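Local coordinates for protein 4-carboxymuconolactone decarboxylase (Sinorhizobium meliloti, PDB 4G9Q) that probably works as a carboxymuconolactone decarboxylase or a related peroxiredoxin-like enzyme, built as an all-helical trimer, at residues A52-Q55 with Y56-R60; R60-G63 with D64-R68; L117-Y120 with S121-K125; Q219-F222 with H223-A227; F246-G249 with W250-M254. All blocks are in the same frame, centred on the assembly; numbering follows the deposited sequence.

Interaction 1: A52-Q55 with Y56-R60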
# COMPACT_ATOMS: atom_id res chain seq x y z
N ALA A 52 -0.81 2.75 -25.92
CA ALA A 52 -0.65 1.30 -25.77
C ALA A 52 -1.47 0.77 -24.59
O ALA A 52 -2.04 -0.32 -24.66
CB ALA A 52 0.82 0.91 -25.61
N LEU A 53 -1.55 1.56 -23.52
CA LEU A 53 -2.33 1.15 -22.35
C LEU A 53 -3.82 1.07 -22.69
O LEU A 53 -4.51 0.13 -22.28
CB LEU A 53 -2.10 2.10 -21.17
CG LEU A 53 -2.85 1.79 -19.87
CD1 LEU A 53 -2.64 0.36 -19.39
CD2 LEU A 53 -2.47 2.79 -18.79
N GLU A 54 -4.32 2.05 -23.44
CA GLU A 54 -5.73 2.04 -23.85
C GLU A 54 -6.04 0.82 -24.70
O GLU A 54 -7.06 0.15 -24.48
CB GLU A 54 -6.11 3.32 -24.59
CG GLU A 54 -7.61 3.41 -24.94
CD GLU A 54 -8.53 3.31 -23.72
OE1 GLU A 54 -8.12 3.72 -22.61
OE2 GLU A 54 -9.68 2.82 -23.88
N GLN A 55 -5.16 0.52 -25.65
CA GLN A 55 -5.32 -0.66 -26.50
C GLN A 55 -5.35 -1.95 -25.68
O GLN A 55 -6.22 -2.81 -25.88
CB GLN A 55 -4.20 -0.73 -27.54
CG GLN A 55 -4.43 -1.78 -28.61
CD GLN A 55 -5.31 -1.27 -29.72
OE1 GLN A 55 -6.52 -1.09 -29.54
NE2 GLN A 55 -4.71 -1.02 -30.87
N TYR A 56 -4.40 -2.07 -24.75
CA TYR A 56 -4.33 -3.24 -23.87
C TYR A 56 -5.58 -3.37 -23.00
O TYR A 56 -6.07 -4.48 -22.77
CB TYR A 56 -3.09 -3.18 -22.98
CG TYR A 56 -1.77 -3.50 -23.64
CD1 TYR A 56 -1.67 -4.46 -24.65
CD2 TYR A 56 -0.59 -2.88 -23.22
CE1 TYR A 56 -0.44 -4.78 -25.23
CE2 TYR A 56 0.64 -3.18 -23.80
CZ TYR A 56 0.71 -4.13 -24.80
OH TYR A 56 1.92 -4.44 -25.36
N THR A 57 -6.10 -2.24 -22.52
CA THR A 57 -7.32 -2.24 -21.71
C THR A 57 -8.47 -2.87 -22.50
O THR A 57 -9.16 -3.77 -22.01
CB THR A 57 -7.71 -0.81 -21.26
OG1 THR A 57 -6.66 -0.27 -20.46
CG2 THR A 57 -9.01 -0.83 -20.45
N GLN A 58 -8.64 -2.40 -23.74
CA GLN A 58 -9.70 -2.89 -24.60
C GLN A 58 -9.50 -4.35 -25.01
O GLN A 58 -10.38 -5.18 -24.81
CB GLN A 58 -9.85 -1.99 -25.83
CG GLN A 58 -10.22 -0.54 -25.50
CD GLN A 58 -11.41 -0.42 -24.56
OE1 GLN A 58 -11.36 0.31 -23.56
NE2 GLN A 58 -12.49 -1.14 -24.86
N GLN A 59 -8.33 -4.65 -25.56
CA GLN A 59 -8.10 -5.97 -26.16
C GLN A 59 -7.78 -7.08 -25.18
O GLN A 59 -8.21 -8.22 -25.37
CB GLN A 59 -7.03 -5.89 -27.24
CG GLN A 59 -7.41 -4.98 -28.40
CD GLN A 59 -6.42 -5.03 -29.54
OE1 GLN A 59 -5.32 -5.57 -29.39
NE2 GLN A 59 -6.80 -4.46 -30.68
N ARG A 60 -7.00 -6.76 -24.14
CA ARG A 60 -6.55 -7.77 -23.18
C ARG A 60 -7.42 -7.81 -21.93
O ARG A 60 -7.97 -8.86 -21.60
CB ARG A 60 -5.09 -7.54 -22.80
CG ARG A 60 -4.15 -7.70 -23.97
CD ARG A 60 -2.71 -7.56 -23.54
NE ARG A 60 -1.83 -8.05 -24.60
CZ ARG A 60 -0.51 -8.09 -24.54
NH1 ARG A 60 0.15 -7.65 -23.47
NH2 ARG A 60 0.17 -8.58 -25.57
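Ala-52 meets Tyr-56 one helical turn on, where its O takes the backbone N-H of Tyr-56 (O to N 2.9 Å). With CG anti to the carbonyl carbon (chi1 -75°), the phenol ring leans back over this first turn, and its CD2 comes within 3.3 Å of Ala-52 O. The side chain of Ala-52 is only a methyl, its CB 4.5 Å from Tyr-56 CE2, which leaves room for a broad ring that also packs edge-to-face with Tyr-119 of the second subunit. Leu-53 O is gripped twice by Thr-57, through N at 2.9 Å and through the hydroxyl OG1 at 2.8 Å, the two donors coming from opposite faces of the carbonyl plane. Threonine can thus bury its hydroxyl inside a helix by giving the proton to the preceding turn, and OG1 still accepts from Trp-123 NE1 of the second subunit. The backbone bonds are ordinary alpha-helical steps within helix 51-65, although at 57-60 the helix widens into a pi-type turn. Glu-54 O receives Gln-58 N at 3.1 Å, while the Glu-54 carboxylate, bent at chi2, makes a salt bridge through OE1 with Arg-39. Gln-55 pairs with Gln-59, both long and polar as befits the less buried side of the helix: along the backbone, O to N 2.8 Å, and through their amides, which stack at 13° with Gln-55 CD 3.6 Å from Gln-59 NE2. Putting an alanine here would keep the helix bond, but is likely to deprive the Gln-59 amide of the flat group it lies against and leave it freer to turn.

Interaction 2: R60-G63 with D64-R68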
# COMPACT_ATOMS: atom_id res chain seq x y z
N ARG A 60 -7.00 -6.76 -24.14
CA ARG A 60 -6.55 -7.77 -23.18
C ARG A 60 -7.42 -7.81 -21.93
O ARG A 60 -7.97 -8.86 -21.60
CB ARG A 60 -5.09 -7.54 -22.80
CG ARG A 60 -4.15 -7.70 -23.97
CD ARG A 60 -2.71 -7.56 -23.54
NE ARG A 60 -1.83 -8.05 -24.60
CZ ARG A 60 -0.51 -8.09 -24.54
NH1 ARG A 60 0.15 -7.65 -23.47
NH2 ARG A 60 0.17 -8.58 -25.57
N LEU A 61 -7.53 -6.68 -21.24
CA LEU A 61 -8.27 -6.67 -19.97
C LEU A 61 -9.75 -6.97 -20.19
O LEU A 61 -10.28 -7.95 -19.67
CB LEU A 61 -8.08 -5.34 -19.23
CG LEU A 61 -8.69 -5.28 -17.83
CD1 LEU A 61 -8.16 -6.40 -16.93
CD2 LEU A 61 -8.44 -3.90 -17.22
N TYR A 62 -10.41 -6.15 -21.01
CA TYR A 62 -11.83 -6.37 -21.26
C TYR A 62 -12.12 -7.42 -22.32
O TYR A 62 -13.09 -8.17 -22.19
CB TYR A 62 -12.52 -5.03 -21.55
CG TYR A 62 -12.84 -4.34 -20.25
CD1 TYR A 62 -14.04 -4.59 -19.59
CD2 TYR A 62 -11.91 -3.49 -19.65
CE1 TYR A 62 -14.33 -3.98 -18.39
CE2 TYR A 62 -12.19 -2.88 -18.44
CZ TYR A 62 -13.40 -3.13 -17.82
OH TYR A 62 -13.69 -2.52 -16.62
N GLY A 63 -11.26 -7.51 -23.33
CA GLY A 63 -11.48 -8.41 -24.46
C GLY A 63 -11.10 -9.85 -24.21
O GLY A 63 -11.56 -10.76 -24.91
N ASP A 64 -10.25 -10.07 -23.20
CA ASP A 64 -9.76 -11.41 -22.90
C ASP A 64 -9.99 -11.81 -21.45
O ASP A 64 -10.77 -12.74 -21.18
CB ASP A 64 -8.28 -11.56 -23.30
CG ASP A 64 -7.87 -13.01 -23.51
OD1 ASP A 64 -7.69 -13.73 -22.51
OD2 ASP A 64 -7.71 -13.42 -24.68
N VAL A 65 -9.35 -11.13 -20.51
CA VAL A 65 -9.44 -11.51 -19.09
C VAL A 65 -10.89 -11.58 -18.61
O VAL A 65 -11.32 -12.61 -18.06
CB VAL A 65 -8.64 -10.55 -18.18
CG1 VAL A 65 -8.72 -10.99 -16.71
CG2 VAL A 65 -7.20 -10.50 -18.63
N TRP A 66 -11.64 -10.50 -18.83
CA TRP A 66 -13.03 -10.41 -18.39
C TRP A 66 -13.93 -11.41 -19.10
O TRP A 66 -15.03 -11.71 -18.62
CB TRP A 66 -13.58 -8.99 -18.56
CG TRP A 66 -13.32 -8.11 -17.37
CD1 TRP A 66 -12.22 -7.33 -17.15
CD2 TRP A 66 -14.20 -7.91 -16.25
NE1 TRP A 66 -12.35 -6.66 -15.95
CE2 TRP A 66 -13.56 -7.00 -15.38
CE3 TRP A 66 -15.46 -8.41 -15.90
CZ2 TRP A 66 -14.13 -6.58 -14.17
CZ3 TRP A 66 -16.03 -7.99 -14.70
CH2 TRP A 66 -15.36 -7.09 -13.85
N GLN A 67 -13.46 -11.94 -20.23
CA GLN A 67 -14.22 -12.89 -21.04
C GLN A 67 -13.91 -14.36 -20.74
O GLN A 67 -14.55 -15.25 -21.31
CB GLN A 67 -14.01 -12.61 -22.54
CG GLN A 67 -14.43 -11.21 -22.99
CD GLN A 67 -15.80 -10.80 -22.47
OE1 GLN A 67 -15.93 -9.86 -21.70
NE2 GLN A 67 -16.84 -11.52 -22.90
N ARG A 68 -12.95 -14.60 -19.84
CA ARG A 68 -12.59 -15.97 -19.47
C ARG A 68 -13.74 -16.62 -18.71
O ARG A 68 -14.14 -16.13 -17.65
CB ARG A 68 -11.31 -16.00 -18.62
CG ARG A 68 -10.06 -15.54 -19.34
CD ARG A 68 -8.84 -15.61 -18.42
NE ARG A 68 -8.60 -16.97 -17.92
CZ ARG A 68 -7.91 -17.91 -18.55
NH1 ARG A 68 -7.36 -17.66 -19.74
NH2 ARG A 68 -7.77 -19.10 -18.00
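Tyr-62 and Trp-66 form an offset stack, side by side and pointing the same way: the phenol ring and the five-membered indole ring are 2° from parallel, with centroids 4.5 Å apart. Trp-66 CD1 lies over the middle of the tyrosine ring, whereas Tyr-62 CE1 falls toward the rim of the indole. Apolar contacts flank the stack. Leu-61, its CG anti to the backbone N (chi1 -174°), sets that CG 4.1 Å from Trp-66 CD1 and its CD1 4.4 Å from Val-65 CB, and branched aliphatic residues suit this buried side, which also faces Phe-246 and Tyr-247 of helix 234-248. The backbone that carries them is wound more widely than an alpha helix. Val-65 N donates to Arg-60 O (2.9 Å) and Trp-66 N to Leu-61 O (3.0 Å), both spanning five residues, so helix 51-65 runs here in pi-type turns; a weaker bond from Asp-64 N also reaches Arg-60 O. A type I turn from Val-65 to Arg-68, closed by Arg-68 N to Val-65 O at 3.1 Å, then leads the chain on. Among the polar ends, Trp-66 NE1 donates to Tyr-247 OH and Tyr-62 OH bonds with Tyr-96 OH. A leucine in place of Trp-66 would probably leave the face of Tyr-62 without its stacking partner and Tyr-247 OH without this N-H donor. Arg-60 and Asp-64 turn their charged ends to the second subunit, the arginine in a salt bridge with Asp-191 of that subunit and the aspartate in a hydrogen bond with its Tyr-183.

Interaction 3: L117-Y120 with S121-K125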
# COMPACT_ATOMS: atom_id res chain seq x y z
N LEU A 117 -14.86 -5.25 4.45
CA LEU A 117 -13.50 -4.77 4.23
C LEU A 117 -13.08 -3.64 5.17
O LEU A 117 -11.89 -3.35 5.26
CB LEU A 117 -13.25 -4.43 2.76
CG LEU A 117 -13.34 -5.66 1.84
CD1 LEU A 117 -13.00 -5.26 0.42
CD2 LEU A 117 -12.45 -6.81 2.32
N ALA A 118 -14.03 -3.04 5.89
CA ALA A 118 -13.67 -2.14 7.00
C ALA A 118 -12.81 -2.91 8.00
O ALA A 118 -11.80 -2.40 8.51
CB ALA A 118 -14.91 -1.59 7.68
N TYR A 119 -13.19 -4.16 8.25
CA TYR A 119 -12.45 -5.01 9.17
C TYR A 119 -11.20 -5.61 8.55
O TYR A 119 -10.16 -5.69 9.20
CB TYR A 119 -13.35 -6.13 9.70
CG TYR A 119 -14.46 -5.63 10.59
CD1 TYR A 119 -14.26 -5.49 11.97
CD2 TYR A 119 -15.70 -5.31 10.06
CE1 TYR A 119 -15.30 -5.03 12.80
CE2 TYR A 119 -16.73 -4.84 10.87
CZ TYR A 119 -16.52 -4.71 12.23
OH TYR A 119 -17.55 -4.26 13.02
N TYR A 120 -11.29 -6.05 7.29
CA TYR A 120 -10.18 -6.78 6.67
C TYR A 120 -9.15 -5.92 5.94
O TYR A 120 -7.97 -6.31 5.86
CB TYR A 120 -10.69 -7.95 5.81
CG TYR A 120 -10.98 -9.15 6.67
CD1 TYR A 120 -9.97 -10.08 6.96
CD2 TYR A 120 -12.24 -9.35 7.24
CE1 TYR A 120 -10.22 -11.17 7.77
CE2 TYR A 120 -12.50 -10.45 8.05
CZ TYR A 120 -11.48 -11.36 8.31
OH TYR A 120 -11.71 -12.45 9.11
N SER A 121 -9.58 -4.78 5.42
CA SER A 121 -8.67 -3.85 4.75
C SER A 121 -8.36 -2.65 5.64
O SER A 121 -7.28 -2.06 5.55
CB SER A 121 -9.22 -3.41 3.40
OG SER A 121 -9.39 -4.52 2.54
N GLY A 122 -9.31 -2.28 6.49
CA GLY A 122 -9.11 -1.14 7.40
C GLY A 122 -10.22 -0.12 7.25
O GLY A 122 -10.78 0.04 6.16
N TRP A 123 -10.52 0.57 8.34
CA TRP A 123 -11.68 1.46 8.38
C TRP A 123 -11.61 2.56 7.33
O TRP A 123 -12.61 2.86 6.67
CB TRP A 123 -11.83 2.08 9.77
CG TRP A 123 -13.21 1.94 10.32
CD1 TRP A 123 -14.17 2.91 10.39
CD2 TRP A 123 -13.79 0.76 10.86
NE1 TRP A 123 -15.32 2.39 10.95
CE2 TRP A 123 -15.11 1.08 11.25
CE3 TRP A 123 -13.32 -0.55 11.07
CZ2 TRP A 123 -15.97 0.14 11.83
CZ3 TRP A 123 -14.17 -1.48 11.65
CH2 TRP A 123 -15.49 -1.13 12.03
N GLY A 124 -10.42 3.13 7.15
CA GLY A 124 -10.21 4.22 6.19
C GLY A 124 -10.42 3.81 4.75
O GLY A 124 -10.92 4.59 3.93
N LYS A 125 -10.03 2.57 4.43
CA LYS A 125 -10.24 2.01 3.09
C LYS A 125 -11.73 1.85 2.79
O LYS A 125 -12.19 2.15 1.68
CB LYS A 125 -9.51 0.67 2.94
CG LYS A 125 -7.97 0.79 2.93
CD LYS A 125 -7.46 1.37 1.62
CE LYS A 125 -5.94 1.44 1.58
NZ LYS A 125 -5.40 2.63 2.31
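Tyr-119 turns one face to the edge of Trp-123, whose CZ3 stands 3.8 Å above the middle of the phenol ring; the planes meet at 77° in a T-shaped pair with centroids 5.0 Å apart. One face of the indole in turn receives Ala-118 CB, 4.0 Å from the centroid of the six-membered ring and close to its normal, a CH-pi contact. The small methyl is what lets the indole settle this near the helix. An unusual first torsion of Trp-123, chi1 -130°, brings the ring back over the turn it has just left. Next to the rings the chain passes from helix 107-120 to helix 123-127. Leu-117 O holds both Ser-121 N, at 2.7 Å and tilted from the carbonyl plane, and Gly-122 N, at 3.1 Å and in that plane, so the last turn ends on one shared acceptor. Gly-122 then takes the chain out of the helix with a positive phi of 125°, where a side chain would jam against the preceding carbonyl, and serves as N-cap of the next helix. Ser-121 keeps a small group at the bend, its OG 3.8 Å from Leu-117 CD2. The polar tips of the T-shaped pair reach another chain: Tyr-119 OH bonds with Arg-60 of the third subunit and Trp-123 NE1 with Thr-57 of the third subunit. Large aromatics with one polar atom each therefore suit this buried seam, since the edge of one ring is held against the face of the other within the chain while their hydrogen-bonding atoms are satisfied across the trimer interface.

Interaction 4: Q219-F222 with H223-A227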
# COMPACT_ATOMS: atom_id res chain seq x y z
N GLN A 219 -2.25 -14.77 5.42
CA GLN A 219 -3.63 -15.05 5.81
C GLN A 219 -4.41 -15.79 4.72
O GLN A 219 -5.56 -16.17 4.94
CB GLN A 219 -4.36 -13.75 6.21
CG GLN A 219 -4.05 -13.26 7.63
CD GLN A 219 -2.75 -12.46 7.72
OE1 GLN A 219 -2.28 -11.89 6.74
NE2 GLN A 219 -2.17 -12.41 8.92
N ILE A 220 -3.78 -15.99 3.57
CA ILE A 220 -4.45 -16.64 2.44
C ILE A 220 -4.74 -18.13 2.69
O ILE A 220 -5.79 -18.62 2.29
CB ILE A 220 -3.67 -16.45 1.11
CG1 ILE A 220 -3.65 -14.97 0.72
CG2 ILE A 220 -4.29 -17.27 -0.02
CD1 ILE A 220 -2.81 -14.64 -0.51
N THR A 221 -3.84 -18.83 3.37
CA THR A 221 -4.05 -20.27 3.63
C THR A 221 -5.40 -20.50 4.32
O THR A 221 -6.24 -21.27 3.82
CB THR A 221 -2.89 -20.91 4.43
OG1 THR A 221 -1.69 -20.86 3.63
CG2 THR A 221 -3.19 -22.37 4.78
N PHE A 222 -5.62 -19.82 5.44
CA PHE A 222 -6.87 -19.95 6.18
C PHE A 222 -8.08 -19.60 5.31
O PHE A 222 -9.05 -20.36 5.24
CB PHE A 222 -6.84 -19.07 7.44
CG PHE A 222 -8.09 -19.17 8.28
CD1 PHE A 222 -8.22 -20.17 9.24
CD2 PHE A 222 -9.13 -18.27 8.10
CE1 PHE A 222 -9.37 -20.26 10.02
CE2 PHE A 222 -10.29 -18.35 8.86
CZ PHE A 222 -10.41 -19.35 9.83
N HIS A 223 -8.02 -18.45 4.65
CA HIS A 223 -9.18 -17.96 3.92
C HIS A 223 -9.47 -18.64 2.59
O HIS A 223 -10.62 -18.72 2.18
CB HIS A 223 -9.17 -16.43 3.83
CG HIS A 223 -9.46 -15.78 5.15
ND1 HIS A 223 -10.73 -15.75 5.69
CD2 HIS A 223 -8.65 -15.20 6.06
CE1 HIS A 223 -10.68 -15.15 6.87
NE2 HIS A 223 -9.43 -14.81 7.12
N LEU A 224 -8.42 -19.16 1.95
CA LEU A 224 -8.63 -19.95 0.73
C LEU A 224 -9.25 -21.31 1.06
O LEU A 224 -10.16 -21.76 0.38
CB LEU A 224 -7.33 -20.12 -0.06
CG LEU A 224 -7.42 -20.97 -1.34
CD1 LEU A 224 -8.43 -20.41 -2.34
CD2 LEU A 224 -6.04 -21.09 -1.97
N ASN A 225 -8.76 -21.95 2.13
CA ASN A 225 -9.40 -23.17 2.62
C ASN A 225 -10.87 -22.93 2.93
O ASN A 225 -11.72 -23.71 2.53
CB ASN A 225 -8.68 -23.71 3.85
CG ASN A 225 -7.47 -24.54 3.50
OD1 ASN A 225 -6.36 -24.27 3.96
ND2 ASN A 225 -7.67 -25.58 2.70
N LYS A 226 -11.15 -21.82 3.60
CA LYS A 226 -12.52 -21.45 3.94
C LYS A 226 -13.38 -21.23 2.69
O LYS A 226 -14.52 -21.69 2.64
CB LYS A 226 -12.53 -20.22 4.85
CG LYS A 226 -13.84 -19.98 5.58
CD LYS A 226 -13.69 -18.87 6.62
CE LYS A 226 -15.02 -18.54 7.30
NZ LYS A 226 -15.60 -19.69 8.06
N ALA A 227 -12.82 -20.56 1.68
CA ALA A 227 -13.50 -20.33 0.41
C ALA A 227 -13.85 -21.64 -0.30
O ALA A 227 -14.95 -21.81 -0.81
CB ALA A 227 -12.64 -19.44 -0.50
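Phe-222 O receives Lys-226 N at 3.0 Å and Ile-220 O receives Leu-224 N at 2.7 Å, regular i to i+4 bonds of the opening turns of helix 220-229, which begin with a weak one from His-223 N to Gln-219 O. Over this scaffold two neighbouring rings meet in a T-shaped pair. Phe-222, its CG anti to the backbone N (chi1 -179°), directs its edge at the imidazole of His-223; CD2 stands 3.5 Å above the middle of that ring, with the planes at 80° and the centroids 4.9 Å apart. A flat, polarisable imidazole can take an aromatic edge on its face, and its surroundings are aromatic too, with Trp-193 and Tyr-120 nearby. Phe-222 CE2 also touches CD of Lys-226, at 4.1 Å. Lysine suits this place because its long carbon chain lies by the phenyl while its ammonium forms a cation-pi contact with Trp-193. On the buried side Ile-220 CG2 packs against Leu-224 CB at 4.2 Å, and Ile-220 continues this carbon surface to Ile-212 of helix 200-213 and Val-259 of helix 250-267. Gln-219, at the start, sends its amide NE2 to Ser-255 of the third subunit. Its backbone O remains beside His-223, near the plane of the imidazole and at its edge, 3.4 Å from CD2.

Interaction 5: F246-G249 with W250-M254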
# COMPACT_ATOMS: atom_id res chain seq x y z
N PHE A 246 -3.89 -8.43 -13.05
CA PHE A 246 -4.12 -7.19 -13.79
C PHE A 246 -4.49 -6.03 -12.88
O PHE A 246 -3.96 -4.93 -13.04
CB PHE A 246 -5.18 -7.42 -14.88
CG PHE A 246 -4.76 -8.43 -15.90
CD1 PHE A 246 -4.18 -8.02 -17.11
CD2 PHE A 246 -4.89 -9.79 -15.65
CE1 PHE A 246 -3.76 -8.96 -18.05
CE2 PHE A 246 -4.47 -10.73 -16.58
CZ PHE A 246 -3.90 -10.31 -17.78
N TYR A 247 -5.37 -6.28 -11.92
CA TYR A 247 -5.85 -5.22 -11.03
C TYR A 247 -4.92 -4.90 -9.86
O TYR A 247 -4.93 -3.78 -9.36
CB TYR A 247 -7.27 -5.51 -10.55
CG TYR A 247 -8.27 -5.24 -11.64
CD1 TYR A 247 -8.73 -3.94 -11.88
CD2 TYR A 247 -8.73 -6.27 -12.46
CE1 TYR A 247 -9.64 -3.68 -12.90
CE2 TYR A 247 -9.64 -6.02 -13.49
CZ TYR A 247 -10.09 -4.73 -13.70
OH TYR A 247 -10.99 -4.47 -14.72
N ALA A 248 -4.13 -5.88 -9.43
CA ALA A 248 -3.27 -5.69 -8.27
C ALA A 248 -1.79 -5.88 -8.60
O ALA A 248 -0.94 -5.79 -7.71
CB ALA A 248 -3.70 -6.61 -7.14
N GLY A 249 -1.48 -6.13 -9.88
CA GLY A 249 -0.10 -6.26 -10.32
C GLY A 249 0.37 -7.71 -10.33
O GLY A 249 -0.04 -8.51 -9.49
N TRP A 250 1.25 -8.03 -11.28
CA TRP A 250 1.75 -9.40 -11.44
C TRP A 250 2.39 -9.96 -10.15
O TRP A 250 2.08 -11.10 -9.78
CB TRP A 250 2.74 -9.49 -12.61
CG TRP A 250 2.34 -10.53 -13.61
CD1 TRP A 250 2.89 -11.76 -13.79
CD2 TRP A 250 1.29 -10.41 -14.57
NE1 TRP A 250 2.24 -12.43 -14.81
CE2 TRP A 250 1.25 -11.62 -15.30
CE3 TRP A 250 0.37 -9.40 -14.88
CZ2 TRP A 250 0.33 -11.84 -16.34
CZ3 TRP A 250 -0.55 -9.62 -15.90
CH2 TRP A 250 -0.55 -10.83 -16.62
N PRO A 251 3.27 -9.19 -9.49
CA PRO A 251 3.92 -9.76 -8.31
C PRO A 251 2.95 -10.23 -7.23
O PRO A 251 3.19 -11.27 -6.61
CB PRO A 251 4.80 -8.61 -7.81
CG PRO A 251 5.16 -7.89 -9.09
CD PRO A 251 3.89 -7.91 -9.88
N ASN A 252 1.86 -9.48 -7.01
CA ASN A 252 0.85 -9.91 -6.02
C ASN A 252 0.21 -11.25 -6.41
O ASN A 252 0.07 -12.14 -5.57
CB ASN A 252 -0.21 -8.83 -5.80
CG ASN A 252 0.22 -7.76 -4.80
OD1 ASN A 252 -0.16 -6.60 -4.93
ND2 ASN A 252 1.02 -8.14 -3.81
N ALA A 253 -0.17 -11.40 -7.68
CA ALA A 253 -0.71 -12.67 -8.16
C ALA A 253 0.32 -13.79 -8.05
O ALA A 253 0.00 -14.89 -7.59
CB ALA A 253 -1.21 -12.54 -9.59
N MSE A 254 1.55 -13.50 -8.45
CA MSE A 254 2.63 -14.49 -8.39
C MSE A 254 2.89 -14.97 -6.96
O MSE A 254 3.13 -16.16 -6.74
CB MSE A 254 3.90 -13.95 -9.03
CG MSE A 254 3.75 -13.69 -10.50
SE MSE A 254 5.43 -13.22 -11.33
CE MSE A 254 5.59 -11.35 -10.83
O HOH W 1 1.77 -6.68 -7.49
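Asn-252 N and Ala-248 O are bridged by a water, which accepts the asparagine N-H at 2.8 Å and donates to the carbonyl at 2.9 Å. The water thus ties Ala-248 of helix 234-248 to the first turn of helix 250-267. Between them Gly-249 takes a positive phi of 93°, an angle at which a side chain would press on the preceding carbonyl, and acts as N-cap; its O also receives a weak bond from Ala-253 N. Pro-251 is well placed in the first turn, where a missing N-H costs the helix nothing. The side chains close the bend with a T-shaped pair: the edge of Trp-250 meets the face of Phe-246, planes at 73°, with CH2 3.6 Å from Phe-246 CZ. A first torsion of -124° on Trp-250 turns its indole back alongside the phenylalanine. Trp-250 NE1 bonds to Thr-184 of the second subunit, and Phe-246 packs edge-to-face with Tyr-183 of that subunit. Within its own chain Phe-246 rests on Leu-61 and Val-65 of helix 51-65, while Trp-250 and Ala-253 lie against Ala-245 of helix 234-248.

Along the chain the five contacts follow in order. Interactions 1 and 2 occupy successive parts of helix 51-65, sharing Arg-60, with centres 10 Å apart. Interaction 2 touches interaction 5, about 15 Å away between centres, where Val-65 and Trp-66 reach Phe-246 and Tyr-247, so the first family region is joined to the second. Interactions 3 and 4 are linked more lightly, through Tyr-120 and His-223. Interactions 3 and 5 lie 20 Å apart, one in each family region, and both place a glycine and then a tryptophan at a break between helices. Interactions 1, 2 and 5 face the second subunit and 3 and 4 the third, so both family regions take part in the subunit interfaces, interaction 4 only through Gln-219.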